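Local coordinates for protein tRNA (guanosine(18)-2'-O)-methyltransferase (Aquifex aeolicus, PDB 1ZJR) that catalyses the S-adenosyl-L-methionine-dependent 2'-O-methylation of guanosine 18 in a subset of tRNAs, at residues A[144-149]-A[158-163]; A[121-126]-A[163-168]; A[28-33]-A[37-42]; A[41-46]-A[78-83]; A[89-94]-A[137-142]. One frame throughout, in Å; residues are numbered along the deposited sequence.

Interaction 1: residues A[144-149]-A[158-163]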
# COMPACT_ATOMS: atom_id res chain seq x y z
N ILE A 144 11.09 -2.19 -10.65
CA ILE A 144 11.29 -0.75 -10.78
C ILE A 144 12.32 -0.08 -9.89
O ILE A 144 12.66 -0.57 -8.82
CB ILE A 144 9.96 -0.00 -10.55
CG1 ILE A 144 9.43 -0.33 -9.15
CG2 ILE A 144 8.94 -0.39 -11.62
CD1 ILE A 144 8.24 0.52 -8.71
N VAL A 145 12.80 1.07 -10.36
CA VAL A 145 13.75 1.87 -9.60
C VAL A 145 13.33 3.32 -9.77
O VAL A 145 12.61 3.65 -10.72
CB VAL A 145 15.20 1.74 -10.12
CG1 VAL A 145 15.78 0.39 -9.73
CG2 VAL A 145 15.24 1.94 -11.62
N ILE A 146 13.78 4.16 -8.85
CA ILE A 146 13.51 5.59 -8.90
C ILE A 146 14.85 6.21 -9.31
O ILE A 146 15.88 5.88 -8.72
CB ILE A 146 13.08 6.12 -7.52
CG1 ILE A 146 11.74 5.49 -7.11
CG2 ILE A 146 12.96 7.65 -7.56
CD1 ILE A 146 11.29 5.87 -5.69
N PRO A 147 14.86 7.09 -10.32
CA PRO A 147 16.12 7.70 -10.75
C PRO A 147 16.84 8.47 -9.64
O PRO A 147 16.23 9.23 -8.89
CB PRO A 147 15.68 8.61 -11.91
CG PRO A 147 14.27 8.95 -11.57
CD PRO A 147 13.72 7.64 -11.07
N MET A 148 18.16 8.26 -9.55
CA MET A 148 19.00 8.89 -8.54
C MET A 148 20.13 9.64 -9.24
O MET A 148 20.67 9.17 -10.25
CB MET A 148 19.62 7.84 -7.62
CG MET A 148 18.66 6.80 -7.10
SD MET A 148 17.62 7.45 -5.79
CE MET A 148 16.64 6.05 -5.41
N TYR A 149 20.51 10.79 -8.70
CA TYR A 149 21.58 11.59 -9.29
C TYR A 149 22.68 11.97 -8.31
O TYR A 149 23.57 12.75 -8.65
CB TYR A 149 20.99 12.86 -9.90
CG TYR A 149 19.91 12.61 -10.93
CD1 TYR A 149 18.58 12.40 -10.55
CD2 TYR A 149 20.22 12.57 -12.29
CE1 TYR A 149 17.59 12.16 -11.50
CE2 TYR A 149 19.23 12.33 -13.25
CZ TYR A 149 17.92 12.13 -12.85
OH TYR A 149 16.94 11.91 -13.78
N SER A 158 10.12 4.80 3.05
CA SER A 158 8.84 5.50 3.15
C SER A 158 8.73 6.59 2.09
O SER A 158 7.66 6.80 1.49
CB SER A 158 8.69 6.11 4.55
OG SER A 158 7.48 6.85 4.65
N VAL A 159 9.83 7.29 1.85
CA VAL A 159 9.83 8.34 0.84
C VAL A 159 9.62 7.73 -0.54
O VAL A 159 8.82 8.23 -1.33
CB VAL A 159 11.16 9.14 0.87
CG1 VAL A 159 11.15 10.21 -0.22
CG2 VAL A 159 11.35 9.79 2.23
N ALA A 160 10.33 6.64 -0.83
CA ALA A 160 10.19 5.98 -2.13
C ALA A 160 8.76 5.50 -2.33
O ALA A 160 8.20 5.61 -3.42
CB ALA A 160 11.16 4.79 -2.23
N THR A 161 8.17 4.95 -1.28
CA THR A 161 6.80 4.46 -1.36
C THR A 161 5.84 5.58 -1.72
O THR A 161 4.94 5.41 -2.54
CB THR A 161 6.36 3.80 -0.03
OG1 THR A 161 7.17 2.64 0.21
CG2 THR A 161 4.89 3.39 -0.09
N GLY A 162 6.04 6.75 -1.11
CA GLY A 162 5.18 7.88 -1.41
C GLY A 162 5.36 8.37 -2.84
O GLY A 162 4.39 8.73 -3.52
N ILE A 163 6.60 8.40 -3.31
CA ILE A 163 6.89 8.86 -4.67
C ILE A 163 6.21 7.95 -5.69
O ILE A 163 5.56 8.43 -6.63
CB ILE A 163 8.41 8.87 -4.92
CG1 ILE A 163 9.06 9.96 -4.07
CG2 ILE A 163 8.71 9.06 -6.43
CD1 ILE A 163 10.57 9.84 -3.92

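Interaction 2: residues A[121-126]-A[163-168]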
# COMPACT_ATOMS: atom_id res chain seq x y z
N THR A 121 -3.08 -3.65 -9.39
CA THR A 121 -1.67 -3.69 -9.06
C THR A 121 -1.33 -3.89 -7.59
O THR A 121 -2.00 -3.36 -6.71
CB THR A 121 -1.00 -2.35 -9.47
OG1 THR A 121 -1.18 -2.13 -10.87
CG2 THR A 121 0.50 -2.36 -9.13
N VAL A 122 -0.27 -4.65 -7.34
CA VAL A 122 0.22 -4.84 -5.98
C VAL A 122 1.62 -4.23 -6.02
O VAL A 122 2.49 -4.75 -6.71
CB VAL A 122 0.35 -6.33 -5.56
CG1 VAL A 122 1.02 -6.41 -4.19
CG2 VAL A 122 -1.02 -7.00 -5.50
N LEU A 123 1.82 -3.12 -5.31
CA LEU A 123 3.13 -2.48 -5.25
C LEU A 123 3.89 -3.07 -4.06
O LEU A 123 3.43 -2.96 -2.92
CB LEU A 123 2.99 -0.97 -5.05
CG LEU A 123 4.31 -0.25 -4.73
CD1 LEU A 123 5.25 -0.35 -5.93
CD2 LEU A 123 4.05 1.21 -4.38
N VAL A 124 5.05 -3.68 -4.32
CA VAL A 124 5.84 -4.26 -3.23
C VAL A 124 7.08 -3.41 -2.98
O VAL A 124 7.87 -3.16 -3.89
CB VAL A 124 6.30 -5.70 -3.57
CG1 VAL A 124 6.88 -6.36 -2.32
CG2 VAL A 124 5.14 -6.51 -4.12
N VAL A 125 7.23 -2.96 -1.73
CA VAL A 125 8.37 -2.14 -1.33
C VAL A 125 9.03 -2.84 -0.15
O VAL A 125 8.44 -3.75 0.44
CB VAL A 125 7.93 -0.72 -0.88
CG1 VAL A 125 7.23 0.00 -2.02
CG2 VAL A 125 7.01 -0.83 0.32
N GLY A 126 10.24 -2.44 0.21
CA GLY A 126 10.87 -3.11 1.34
C GLY A 126 12.25 -2.61 1.70
O GLY A 126 12.79 -1.73 1.04
N ILE A 163 6.60 8.40 -3.31
CA ILE A 163 6.89 8.86 -4.67
C ILE A 163 6.21 7.95 -5.69
O ILE A 163 5.56 8.43 -6.63
CB ILE A 163 8.41 8.87 -4.92
CG1 ILE A 163 9.06 9.96 -4.07
CG2 ILE A 163 8.71 9.06 -6.43
CD1 ILE A 163 10.57 9.84 -3.92
N ILE A 164 6.35 6.65 -5.50
CA ILE A 164 5.74 5.70 -6.42
C ILE A 164 4.22 5.73 -6.33
O ILE A 164 3.55 5.79 -7.36
CB ILE A 164 6.24 4.27 -6.14
CG1 ILE A 164 7.77 4.23 -6.28
CG2 ILE A 164 5.60 3.29 -7.13
CD1 ILE A 164 8.41 2.94 -5.77
N LEU A 165 3.68 5.71 -5.12
CA LEU A 165 2.23 5.74 -4.97
C LEU A 165 1.61 7.01 -5.54
O LEU A 165 0.46 7.00 -6.00
CB LEU A 165 1.82 5.58 -3.51
CG LEU A 165 1.93 4.15 -2.96
CD1 LEU A 165 1.54 4.14 -1.49
CD2 LEU A 165 1.02 3.22 -3.77
N TYR A 166 2.35 8.12 -5.53
CA TYR A 166 1.76 9.33 -6.08
C TYR A 166 1.85 9.39 -7.60
O TYR A 166 1.15 10.19 -8.24
CB TYR A 166 2.33 10.58 -5.39
CG TYR A 166 1.40 11.02 -4.28
CD1 TYR A 166 0.26 11.79 -4.56
CD2 TYR A 166 1.59 10.56 -2.97
CE1 TYR A 166 -0.67 12.08 -3.55
CE2 TYR A 166 0.66 10.85 -1.97
CZ TYR A 166 -0.46 11.61 -2.26
OH TYR A 166 -1.38 11.87 -1.27
N GLU A 167 2.69 8.54 -8.18
CA GLU A 167 2.73 8.47 -9.63
C GLU A 167 1.46 7.67 -9.96
O GLU A 167 0.75 7.96 -10.93
CB GLU A 167 3.97 7.73 -10.12
CG GLU A 167 3.90 7.33 -11.59
CD GLU A 167 3.70 8.51 -12.54
OE1 GLU A 167 3.37 8.27 -13.72
OE2 GLU A 167 3.88 9.67 -12.10
N ALA A 168 1.18 6.67 -9.13
CA ALA A 168 -0.02 5.85 -9.32
C ALA A 168 -1.26 6.74 -9.16
O ALA A 168 -2.25 6.60 -9.90
CB ALA A 168 -0.05 4.71 -8.29

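Interaction 3: residues A[28-33]-A[37-42]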
# COMPACT_ATOMS: atom_id res chain seq x y z
N VAL A 28 -0.75 -2.55 -1.57
CA VAL A 28 0.64 -2.31 -1.19
C VAL A 28 1.10 -3.46 -0.29
O VAL A 28 0.37 -3.91 0.59
CB VAL A 28 0.82 -0.98 -0.42
CG1 VAL A 28 2.26 -0.86 0.06
CG2 VAL A 28 0.47 0.20 -1.32
N PHE A 29 2.32 -3.93 -0.54
CA PHE A 29 2.91 -5.00 0.25
C PHE A 29 4.24 -4.48 0.79
O PHE A 29 5.12 -4.13 0.00
CB PHE A 29 3.16 -6.23 -0.62
CG PHE A 29 3.50 -7.47 0.17
CD1 PHE A 29 2.56 -8.49 0.33
CD2 PHE A 29 4.75 -7.61 0.77
CE1 PHE A 29 2.86 -9.63 1.08
CE2 PHE A 29 5.06 -8.75 1.52
CZ PHE A 29 4.11 -9.76 1.68
N ALA A 30 4.37 -4.41 2.11
CA ALA A 30 5.59 -3.94 2.75
C ALA A 30 6.44 -5.16 3.10
O ALA A 30 6.08 -5.97 3.96
CB ALA A 30 5.25 -3.16 4.02
N ASP A 31 7.56 -5.29 2.41
CA ASP A 31 8.43 -6.43 2.61
C ASP A 31 9.56 -6.15 3.57
O ASP A 31 10.57 -5.55 3.21
CB ASP A 31 9.01 -6.89 1.26
CG ASP A 31 10.04 -7.99 1.42
OD1 ASP A 31 9.89 -8.81 2.35
OD2 ASP A 31 11.00 -8.04 0.62
N ASN A 32 9.37 -6.57 4.82
CA ASN A 32 10.35 -6.42 5.87
C ASN A 32 10.82 -4.99 6.10
O ASN A 32 12.03 -4.71 6.08
CB ASN A 32 11.55 -7.33 5.58
CG ASN A 32 12.45 -7.52 6.78
OD1 ASN A 32 12.03 -7.31 7.92
ND2 ASN A 32 13.69 -7.94 6.54
N VAL A 33 9.88 -4.07 6.33
CA VAL A 33 10.24 -2.68 6.60
C VAL A 33 10.82 -2.63 8.01
O VAL A 33 10.16 -3.00 8.98
CB VAL A 33 9.02 -1.75 6.49
CG1 VAL A 33 9.32 -0.40 7.13
CG2 VAL A 33 8.66 -1.55 5.02
N HIS A 37 8.71 3.79 12.53
CA HIS A 37 8.48 5.16 12.07
C HIS A 37 8.25 5.12 10.56
O HIS A 37 7.34 5.78 10.05
CB HIS A 37 9.68 6.05 12.39
CG HIS A 37 9.41 7.51 12.21
ND1 HIS A 37 8.49 8.00 11.30
CD2 HIS A 37 9.96 8.60 12.80
CE1 HIS A 37 8.49 9.32 11.34
NE2 HIS A 37 9.37 9.71 12.24
N ASN A 38 9.07 4.36 9.84
CA ASN A 38 8.89 4.26 8.39
C ASN A 38 7.59 3.52 8.09
O ASN A 38 6.86 3.90 7.18
CB ASN A 38 10.06 3.52 7.73
CG ASN A 38 11.33 4.34 7.69
OD1 ASN A 38 11.30 5.57 7.73
ND2 ASN A 38 12.46 3.66 7.58
N PHE A 39 7.31 2.47 8.84
CA PHE A 39 6.08 1.72 8.60
C PHE A 39 4.84 2.60 8.80
O PHE A 39 3.92 2.58 7.99
CB PHE A 39 5.99 0.50 9.52
CG PHE A 39 4.90 -0.45 9.13
CD1 PHE A 39 5.06 -1.31 8.05
CD2 PHE A 39 3.68 -0.45 9.80
CE1 PHE A 39 4.03 -2.15 7.64
CE2 PHE A 39 2.64 -1.29 9.40
CZ PHE A 39 2.82 -2.14 8.33
N SER A 40 4.82 3.37 9.89
CA SER A 40 3.68 4.24 10.17
C SER A 40 3.51 5.29 9.07
O SER A 40 2.39 5.64 8.69
CB SER A 40 3.85 4.93 11.53
OG SER A 40 4.06 3.96 12.55
N ALA A 41 4.63 5.80 8.58
CA ALA A 41 4.59 6.81 7.52
C ALA A 41 3.99 6.19 6.26
O ALA A 41 3.24 6.84 5.54
CB ALA A 41 6.00 7.33 7.24
N ILE A 42 4.33 4.93 6.00
CA ILE A 42 3.80 4.23 4.84
C ILE A 42 2.29 4.04 4.98
O ILE A 42 1.56 4.16 4.00
CB ILE A 42 4.50 2.86 4.66
CG1 ILE A 42 5.93 3.09 4.16
CG2 ILE A 42 3.71 1.97 3.68
CD1 ILE A 42 6.78 1.82 4.06

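Interaction 4: residues A[41-46]-A[78-83]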
# COMPACT_ATOMS: atom_id res chain seq x y z
N ALA A 41 4.63 5.80 8.58
CA ALA A 41 4.59 6.81 7.52
C ALA A 41 3.99 6.19 6.26
O ALA A 41 3.24 6.84 5.54
CB ALA A 41 6.00 7.33 7.24
N ILE A 42 4.33 4.93 6.00
CA ILE A 42 3.80 4.23 4.84
C ILE A 42 2.29 4.04 4.98
O ILE A 42 1.56 4.16 4.00
CB ILE A 42 4.50 2.86 4.66
CG1 ILE A 42 5.93 3.09 4.16
CG2 ILE A 42 3.71 1.97 3.68
CD1 ILE A 42 6.78 1.82 4.06
N VAL A 43 1.83 3.76 6.19
CA VAL A 43 0.40 3.59 6.42
C VAL A 43 -0.30 4.90 6.09
O VAL A 43 -1.33 4.91 5.42
CB VAL A 43 0.10 3.19 7.89
CG1 VAL A 43 -1.41 3.15 8.12
CG2 VAL A 43 0.69 1.82 8.18
N ARG A 44 0.27 6.01 6.57
CA ARG A 44 -0.30 7.33 6.32
C ARG A 44 -0.37 7.62 4.82
O ARG A 44 -1.36 8.17 4.32
CB ARG A 44 0.53 8.44 7.00
CG ARG A 44 -0.21 9.79 7.03
CD ARG A 44 0.69 11.01 7.26
NE ARG A 44 1.45 10.97 8.51
CZ ARG A 44 1.96 12.05 9.10
NH1 ARG A 44 1.80 13.25 8.58
NH2 ARG A 44 2.67 11.91 10.22
N THR A 45 0.69 7.25 4.10
CA THR A 45 0.75 7.47 2.66
C THR A 45 -0.28 6.61 1.92
O THR A 45 -0.87 7.06 0.94
CB THR A 45 2.16 7.16 2.14
OG1 THR A 45 3.09 8.03 2.79
CG2 THR A 45 2.23 7.36 0.64
N CYS A 46 -0.49 5.39 2.39
CA CYS A 46 -1.48 4.51 1.76
C CYS A 46 -2.85 5.17 1.87
O CYS A 46 -3.60 5.26 0.90
CB CYS A 46 -1.52 3.15 2.45
SG CYS A 46 -0.13 2.09 2.01
N VAL A 78 -7.29 1.74 6.94
CA VAL A 78 -6.58 0.93 5.96
C VAL A 78 -6.52 -0.46 6.59
O VAL A 78 -6.23 -0.57 7.77
CB VAL A 78 -5.13 1.43 5.72
CG1 VAL A 78 -4.37 0.44 4.84
CG2 VAL A 78 -5.14 2.80 5.04
N PHE A 79 -6.83 -1.50 5.82
CA PHE A 79 -6.77 -2.86 6.34
C PHE A 79 -5.31 -3.29 6.29
O PHE A 79 -4.71 -3.35 5.22
CB PHE A 79 -7.60 -3.84 5.50
CG PHE A 79 -9.07 -3.75 5.72
CD1 PHE A 79 -9.87 -3.00 4.86
CD2 PHE A 79 -9.68 -4.42 6.78
CE1 PHE A 79 -11.25 -2.92 5.05
CE2 PHE A 79 -11.05 -4.35 6.98
CZ PHE A 79 -11.84 -3.60 6.11
N ILE A 80 -4.75 -3.58 7.46
CA ILE A 80 -3.36 -3.99 7.56
C ILE A 80 -3.33 -5.47 7.95
O ILE A 80 -3.82 -5.86 9.01
CB ILE A 80 -2.63 -3.13 8.61
CG1 ILE A 80 -2.83 -1.65 8.28
CG2 ILE A 80 -1.14 -3.46 8.63
CD1 ILE A 80 -2.30 -0.69 9.34
N GLU A 81 -2.76 -6.29 7.07
CA GLU A 81 -2.70 -7.73 7.29
C GLU A 81 -1.30 -8.32 7.23
O GLU A 81 -0.58 -8.15 6.24
CB GLU A 81 -3.58 -8.44 6.26
CG GLU A 81 -3.74 -9.95 6.48
CD GLU A 81 -4.65 -10.59 5.44
OE1 GLU A 81 -5.77 -10.06 5.23
OE2 GLU A 81 -4.26 -11.61 4.84
N LYS A 82 -0.92 -9.03 8.29
CA LYS A 82 0.39 -9.67 8.37
C LYS A 82 0.36 -10.95 7.53
O LYS A 82 -0.63 -11.68 7.54
CB LYS A 82 0.69 -10.00 9.84
CG LYS A 82 1.96 -10.83 10.08
CD LYS A 82 2.20 -11.02 11.58
CE LYS A 82 3.22 -12.11 11.85
NZ LYS A 82 3.50 -12.26 13.31
N VAL A 83 1.43 -11.19 6.79
CA VAL A 83 1.55 -12.36 5.92
C VAL A 83 2.78 -13.14 6.37
O VAL A 83 3.79 -12.54 6.75
CB VAL A 83 1.73 -11.93 4.45
CG1 VAL A 83 2.13 -13.12 3.59
CG2 VAL A 83 0.42 -11.33 3.93

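Interaction 5: residues A[89-94]-A[137-142]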
# COMPACT_ATOMS: atom_id res chain seq x y z
N LYS A 89 1.38 -15.29 -0.96
CA LYS A 89 0.34 -14.27 -0.97
C LYS A 89 0.33 -13.50 -2.29
O LYS A 89 -0.72 -13.26 -2.87
CB LYS A 89 0.54 -13.29 0.19
CG LYS A 89 -0.66 -12.38 0.44
CD LYS A 89 -1.87 -13.20 0.85
CE LYS A 89 -3.08 -12.33 1.12
NZ LYS A 89 -4.26 -13.16 1.52
N LEU A 90 1.52 -13.12 -2.75
CA LEU A 90 1.63 -12.38 -4.00
C LEU A 90 1.16 -13.21 -5.18
O LEU A 90 0.61 -12.68 -6.15
CB LEU A 90 3.07 -11.90 -4.20
CG LEU A 90 3.55 -10.89 -3.15
CD1 LEU A 90 5.03 -10.62 -3.36
CD2 LEU A 90 2.74 -9.61 -3.26
N LEU A 91 1.37 -14.52 -5.12
CA LEU A 91 0.95 -15.41 -6.20
C LEU A 91 -0.57 -15.44 -6.26
O LEU A 91 -1.16 -15.57 -7.34
CB LEU A 91 1.48 -16.83 -5.98
CG LEU A 91 2.99 -16.99 -6.17
CD1 LEU A 91 3.42 -18.40 -5.78
CD2 LEU A 91 3.33 -16.72 -7.62
N GLU A 92 -1.21 -15.33 -5.10
CA GLU A 92 -2.67 -15.32 -5.03
C GLU A 92 -3.21 -14.13 -5.80
O GLU A 92 -4.19 -14.25 -6.53
CB GLU A 92 -3.13 -15.25 -3.57
CG GLU A 92 -3.18 -16.60 -2.88
CD GLU A 92 -3.28 -16.48 -1.37
OE1 GLU A 92 -4.03 -15.61 -0.88
OE2 GLU A 92 -2.62 -17.27 -0.67
N PHE A 93 -2.56 -12.98 -5.65
CA PHE A 93 -2.99 -11.79 -6.36
C PHE A 93 -2.65 -11.90 -7.84
O PHE A 93 -3.45 -11.52 -8.69
CB PHE A 93 -2.32 -10.53 -5.79
CG PHE A 93 -2.93 -10.03 -4.52
CD1 PHE A 93 -2.29 -10.24 -3.30
CD2 PHE A 93 -4.15 -9.35 -4.53
CE1 PHE A 93 -2.85 -9.77 -2.11
CE2 PHE A 93 -4.72 -8.87 -3.35
CZ PHE A 93 -4.07 -9.08 -2.13
N LYS A 94 -1.47 -12.42 -8.13
CA LYS A 94 -1.04 -12.56 -9.51
C LYS A 94 -2.02 -13.43 -10.29
O LYS A 94 -2.46 -13.06 -11.38
CB LYS A 94 0.37 -13.16 -9.57
CG LYS A 94 1.07 -12.99 -10.90
CD LYS A 94 2.52 -13.44 -10.82
CE LYS A 94 3.26 -13.19 -12.12
NZ LYS A 94 4.65 -13.70 -12.07
N VAL A 137 11.15 -10.79 -5.96
CA VAL A 137 11.41 -10.27 -7.29
C VAL A 137 11.29 -11.35 -8.37
O VAL A 137 10.99 -11.04 -9.52
CB VAL A 137 12.80 -9.58 -7.37
CG1 VAL A 137 13.91 -10.60 -7.62
CG2 VAL A 137 12.78 -8.52 -8.46
N GLU A 138 11.50 -12.60 -7.98
CA GLU A 138 11.41 -13.72 -8.92
C GLU A 138 10.02 -13.87 -9.53
O GLU A 138 9.88 -14.38 -10.64
CB GLU A 138 11.81 -15.02 -8.24
CG GLU A 138 13.29 -15.14 -7.95
CD GLU A 138 14.13 -15.20 -9.21
OE1 GLU A 138 14.05 -14.25 -10.03
OE2 GLU A 138 14.88 -16.18 -9.38
N ILE A 139 8.99 -13.43 -8.81
CA ILE A 139 7.62 -13.55 -9.29
C ILE A 139 7.02 -12.23 -9.77
O ILE A 139 5.87 -12.18 -10.20
CB ILE A 139 6.71 -14.14 -8.19
CG1 ILE A 139 5.36 -14.52 -8.79
CG2 ILE A 139 6.51 -13.13 -7.06
CD1 ILE A 139 5.44 -15.59 -9.86
N ALA A 140 7.80 -11.15 -9.71
CA ALA A 140 7.32 -9.84 -10.13
C ALA A 140 7.10 -9.70 -11.63
O ALA A 140 7.81 -10.31 -12.43
CB ALA A 140 8.29 -8.76 -9.65
N ASP A 141 6.12 -8.89 -12.01
CA ASP A 141 5.81 -8.62 -13.41
C ASP A 141 6.64 -7.43 -13.85
O ASP A 141 7.04 -7.32 -15.01
CB ASP A 141 4.32 -8.30 -13.57
CG ASP A 141 3.43 -9.49 -13.31
OD1 ASP A 141 3.47 -10.44 -14.12
OD2 ASP A 141 2.71 -9.50 -12.29
N LYS A 142 6.89 -6.52 -12.91
CA LYS A 142 7.69 -5.33 -13.18
C LYS A 142 8.70 -5.11 -12.06
O LYS A 142 8.38 -5.28 -10.88
CB LYS A 142 6.78 -4.09 -13.29
CG LYS A 142 5.84 -4.07 -14.49
CD LYS A 142 6.60 -3.86 -15.79
CE LYS A 142 5.64 -3.75 -16.97
NZ LYS A 142 4.80 -4.97 -17.10
O HOH W 1 5.65 -12.65 -14.65

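Interaction 1: residues A[144-149]-A[158-163]
Ile146 holds CG1 anti to its own carbonyl carbon (chi1 -65°) and CD1 fully extended beyond it (chi2 175°), and the terminal methyl thereby reaches the flank of helix 157-174. There Ile163 carries CG1 in the same orientation (chi1 -68°), which leaves its branch methyl CG2 facing the incoming side chain. Ile146 CD1 rests against Ala160 CB at 3.6 Å, and almost as near to the backbone at Ala160 CA, 3.7 Å away. One turn further along the helix, Ile163 CG2 meets the same methyl more loosely, at 4.2 Å. A single methyl group thus carries the contact from the side of residues 144-149, and no hydrogen bond crosses it. Residues 144 and 145 end strand 142-145, and the chain runs from there through Ile146 into the loop that leads to helix 157-174. This is the C-terminal region of a SPOUT methyltransferase, the part of the fold that forms the deep topological knot and its cofactor pocket. Ile146 and Leu155 are predicted to bind S-adenosyl-L-methionine, and a glycerol molecule lies near Ala160. The smallness of Ala160 lets the isoleucine methyl come close to the helix backbone. Val159 N, on the preceding turn, donates to Asn156 OD1, and Val159 O accepts Ile163 N at 3.0 Å. Ile146 also touches Ile164 of the same helix, whose side chain continues the apolar surface toward the sheet.

Interaction 2: residues A[121-126]-A[163-168]
Ile164 O accepts two backbone donors, Glu167 N at 3.0 Å and Ala168 N at 3.1 Å, so this carbonyl oxygen is held twice, at the residue whose side chain points to strand 121-126. The pairing belongs to the alpha/beta SPOUT fold, in which helix 157-174 lies against one face of the parallel sheet and this strand runs through the sheet's interior. Leu123 is the projection from the strand. With CG anti to its backbone N (chi1 170°), it directs both methyls at the helix. Ile164 CG2 sits between them, 3.8 Å from Leu123 CD1 and equally far from Leu123 CD2. Leu165, the next residue along the helix, reaches in from the flank, although its CB does not face the strand; its chain crosses that of Leu123 obliquely. All three side chains are buried; they meet by apolar contact, and no hydrogen bond crosses between the segments. Further out, Ile164 packs on Thr103, a residue predicted to contact the cofactor, while Leu165 spreads over Val28 of the neighbouring strand and over Thr45 and Val49 of helix 36-49. The closest approach between the two segments is that of Leu123 CD2 to Leu165 CD2, at 3.7 Å.

Interaction 3: residues A[28-33]-A[37-42]
Val33 meets three residues of the helix with its two methyls, and with Ala30 it forms the first shell of this contact. The pair belongs to a beta-alpha-beta unit, strand 26-31, helix 36-49, strand 51-57, and residues 28-33 carry the chain off the first strand toward the helix. Val33 holds CG1 anti to its backbone N (chi1 165°), which places that methyl beside the first turn of the helix, 4.0 Å from Asn38 CB and 3.9 Å from the backbone at Phe39 N. The Val33 and Ile42 side chains pass each other running in opposite senses, and Val33 CG2 touches Ile42 CD1 at 4.0 Å. Phe39 presents a ring edge to the strand: Ala30 CB and Val33 CB both lie near the plane of the ring rather than over a face. No hydrogen bond crosses between the segments. In the second shell, the Phe39 ring packs edge-to-face with Tyr56 of strand 51-57, which probably limits its rotation. Asn38 points its polar end elsewhere, OD1 taking a hydrogen bond from Asn156 ND2, and its backbone N bonds to Asn35 OD1 near the helix start. Ile42 also leans on Thr161 of helix 157-174, which ties the two helices covering this face. On the ring edge that faces the strand, Ala30 CB stands 4.0 Å from Phe39 CE1.

Interaction 4: residues A[41-46]-A[78-83]
The flat group at this contact is the peptide carbonyl of Val43, whose O comes within 4.4 Å of Val78 CG2; no aromatic ring lies between the segments. The nearest rings stand beside it, Phe39 and Tyr56 both packing on Ile80, while the Phe79 ring is turned the other way and meets Trp195 with the planes at about 40°. In the alpha/beta SPOUT fold this is where helix 36-49 comes down on strand 79-82, an edge strand of the parallel sheet within the chain. Val78, just before the strand, and Ile80 within it both point toward the helix, with Phe79 between them turned away. Ile80 extends its chain (chi2 173°) and approaches Val43 at about a right angle, so that its terminal methyl faces the fork of the valine. Nearer the start of the strand, Val78 CG2 lies 4.5 Å from Cys46 CB, and the backbone N of Cys46 bonds to Ile42 O. These separations describe loose van der Waals packing without a polar link. Cys46 also touches Val51 and Val28, reaching over the two strands that lie further into the sheet. At the fork, Ile80 CD1 is 4.1 Å from Val43 CG1 and the same distance from Val43 CG2.

Interaction 5: residues A[89-94]-A[137-142]
Residues 137-140 fold into a type I beta turn, with Ala140 N bonded to Val137 O, and bring Ile139 against helix 86-95 across from Leu91 and Lys94. Lys94 stretches out, its chain extended beyond CG, and donates from NZ to Ile139 O at 2.7 Å. The approach is bent, 130° at the oxygen, with the ammonium 36° above the carbonyl plane. Ile139 CG1 also meets Leu91 CD2 at 3.2 Å, a separation tighter than normal van der Waals contact, so the exact placing of these two carbons is doubtful. In the alpha/beta SPOUT fold the helix packs on one face of the parallel sheet, and the turn leads into strand 142-145 of that sheet. Asp141 lies beside the lysine chain, its OD1 4.0 Å from Lys94 NZ, beyond salt-bridge range. A water fills in between them, accepting from Lys94 NZ at 3.0 Å and donating to Asp141 OD1 at 3.1 Å. With a methionine in place of Lys94, Ile139 O would probably lose its ammonium donor, and Asp141 OD1 its water-mediated link to the lysine charge. Asp141 OD2 is held separately, by Ile100 N of strand 99-103.

Overall arrangement
The five contacts surround one parallel sheet. Interactions 3 and 4 share helix 36-49, their centres about 7 Å apart, whereas interactions 1 and 2 share helix 157-174, with centres about 9 Å apart; these helices touch at several points, among them Thr45 CG2 to Leu165 CD1 at 3.9 Å. Strands 26-31 and 121-126 are neighbours, joined by a probable hydrogen bond of 2.8 Å from Phe29 N to Leu123 O. Interaction 5 uses helix 86-95 on the opposite face, where Leu90 CD2 lies 3.8 Å from Val122 CG1. Interaction 1 holds a residue predicted to bind the cofactor, and interaction 2 borders that site through Ile164; interactions 4 and 5 lie away from it.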